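PDB 6TJ6: calmodulin, putative from Toxoplasma gondii, which binds calcium through an EF-hand, and is a calmodulin-like protein whose wider role is not established. Local coordinates for residues G122-Y126 against A127-K131. Sequence-based numbering, arbitrary orientation.
Sequences GKIQY and ANFVK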
# COMPACT_ATOMS: atom_id res chain seq x y z
N GLY A 122 -6.55 -33.38 -5.96
CA GLY A 122 -5.15 -33.73 -6.07
C GLY A 122 -4.48 -33.22 -7.32
O GLY A 122 -3.26 -33.36 -7.45
N LYS A 123 -5.23 -32.63 -8.24
CA LYS A 123 -4.75 -32.02 -9.47
C LYS A 123 -4.91 -30.51 -9.38
O LYS A 123 -5.61 -29.99 -8.50
CB LYS A 123 -5.50 -32.58 -10.68
CG LYS A 123 -4.75 -33.66 -11.45
CD LYS A 123 -3.99 -34.61 -10.55
CE LYS A 123 -2.85 -35.25 -11.31
NZ LYS A 123 -2.07 -36.20 -10.47
N ILE A 124 -4.25 -29.81 -10.29
CA ILE A 124 -4.35 -28.36 -10.39
C ILE A 124 -4.50 -28.00 -11.86
O ILE A 124 -3.63 -28.33 -12.67
CB ILE A 124 -3.12 -27.65 -9.80
CG1 ILE A 124 -3.03 -27.89 -8.29
CG2 ILE A 124 -3.16 -26.16 -10.10
CD1 ILE A 124 -1.89 -27.15 -7.62
N GLN A 125 -5.59 -27.31 -12.20
CA GLN A 125 -5.84 -26.94 -13.58
C GLN A 125 -4.80 -25.95 -14.13
O GLN A 125 -4.80 -25.69 -15.33
CB GLN A 125 -7.24 -26.35 -13.72
CG GLN A 125 -8.36 -27.25 -13.20
CD GLN A 125 -8.65 -28.43 -14.11
OE1 GLN A 125 -7.80 -29.30 -14.31
NE2 GLN A 125 -9.85 -28.47 -14.67
N TYR A 126 -3.92 -25.44 -13.26
CA TYR A 126 -2.92 -24.40 -13.51
C TYR A 126 -3.30 -23.32 -14.53
O TYR A 126 -3.02 -22.14 -14.29
CB TYR A 126 -1.56 -25.03 -13.87
CG TYR A 126 -1.42 -25.81 -15.17
CD1 TYR A 126 -1.25 -25.16 -16.38
CD2 TYR A 126 -1.35 -27.19 -15.15
CE1 TYR A 126 -1.08 -25.87 -17.56
CE2 TYR A 126 -1.17 -27.91 -16.32
CZ TYR A 126 -1.05 -27.25 -17.52
OH TYR A 126 -0.87 -27.95 -18.69
N ALA A 127 -3.92 -23.67 -15.66
CA ALA A 127 -4.42 -22.64 -16.56
C ALA A 127 -5.46 -21.77 -15.86
O ALA A 127 -5.31 -20.55 -15.75
CB ALA A 127 -5.00 -23.27 -17.83
N ASN A 128 -6.52 -22.41 -15.36
CA ASN A 128 -7.51 -21.71 -14.54
C ASN A 128 -6.85 -21.05 -13.34
O ASN A 128 -7.21 -19.93 -12.95
CB ASN A 128 -8.59 -22.69 -14.09
CG ASN A 128 -9.83 -21.99 -13.55
OD1 ASN A 128 -10.14 -20.86 -13.94
ND2 ASN A 128 -10.55 -22.67 -12.67
N PHE A 129 -5.85 -21.71 -12.76
CA PHE A 129 -5.17 -21.17 -11.58
C PHE A 129 -4.36 -19.93 -11.92
O PHE A 129 -4.46 -18.90 -11.25
CB PHE A 129 -4.30 -22.27 -10.96
CG PHE A 129 -3.30 -21.77 -9.96
CD1 PHE A 129 -3.71 -21.23 -8.76
CD2 PHE A 129 -1.94 -21.88 -10.22
CE1 PHE A 129 -2.78 -20.78 -7.83
CE2 PHE A 129 -1.01 -21.43 -9.30
CZ PHE A 129 -1.43 -20.88 -8.11
N VAL A 130 -3.55 -20.00 -12.99
CA VAL A 130 -2.76 -18.84 -13.39
C VAL A 130 -3.68 -17.68 -13.77
O VAL A 130 -3.40 -16.52 -13.44
CB VAL A 130 -1.80 -19.21 -14.53
CG1 VAL A 130 -1.22 -17.96 -15.18
CG2 VAL A 130 -0.67 -20.08 -14.00
N LYS A 131 -4.79 -17.97 -14.46
CA LYS A 131 -5.74 -16.92 -14.80
C LYS A 131 -6.30 -16.26 -13.54
O LYS A 131 -6.10 -15.07 -13.31
CB LYS A 131 -6.87 -17.48 -15.66
CG LYS A 131 -6.45 -17.92 -17.05
CD LYS A 131 -7.68 -18.16 -17.92
CE LYS A 131 -7.54 -19.42 -18.77
NZ LYS A 131 -7.16 -19.12 -20.18
O HOH W 1 -7.50 -24.70 -16.39
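Tyr126, the N-cap residue, meets the first turn of helix 127-134 mainly through its backbone: Val130 N gives a nearly straight hydrogen bond (167°) to Tyr126 O, 2.6 Å away. The donor stands 31° out of the carbonyl plane, and the side chain of Val130 leans over the same oxygen, with Val130 CG2 3.1 Å from Tyr126 O. One turn of helix is thereby tied to the end of the loop, and the bond from Lys131 N to Ala127 O carries the pattern on.

From CB outward, the tyrosine first runs beside Ala127 N, which CB, CG and CD1 all approach, though that nitrogen is less surely placed in the model. Chi1 of 66° sets CG between the backbone N and the carbonyl carbon and so turns the ring back to the helix start. Tyr126 CD1 passes Ala127 CB loosely at 4.4 Å. The ring then turns to helix 69-78, nearly parallel to the ring of Phe77; the side chain also touches Ile74, Lys78 and Val88 of strand 88-89. At the tip, OH is hydrogen-bonded to Asp81 OD2.

On the inner side of the turn, Ile124 and Phe129 meet obliquely, Ile124 CG2 resting 4.1 Å from Phe129 CB; both residues also pack on Ala116 of helix 106-116. The outer side is wetter. A water gives a hydrogen bond to Gln125 O (3.1 Å) and accepts one from Asn128 N at 2.7 Å, so it bridges the loop to an amide of the first helical turn.

The strand-to-helix junction of this EF-hand thus packs the buried Tyr126 against both the helix start and helix 69-78. Asp81 belongs to a probable EF-hand loop with no metal bound here, and the phenol bond would be expected to steady its carboxylate and temper its negative charge.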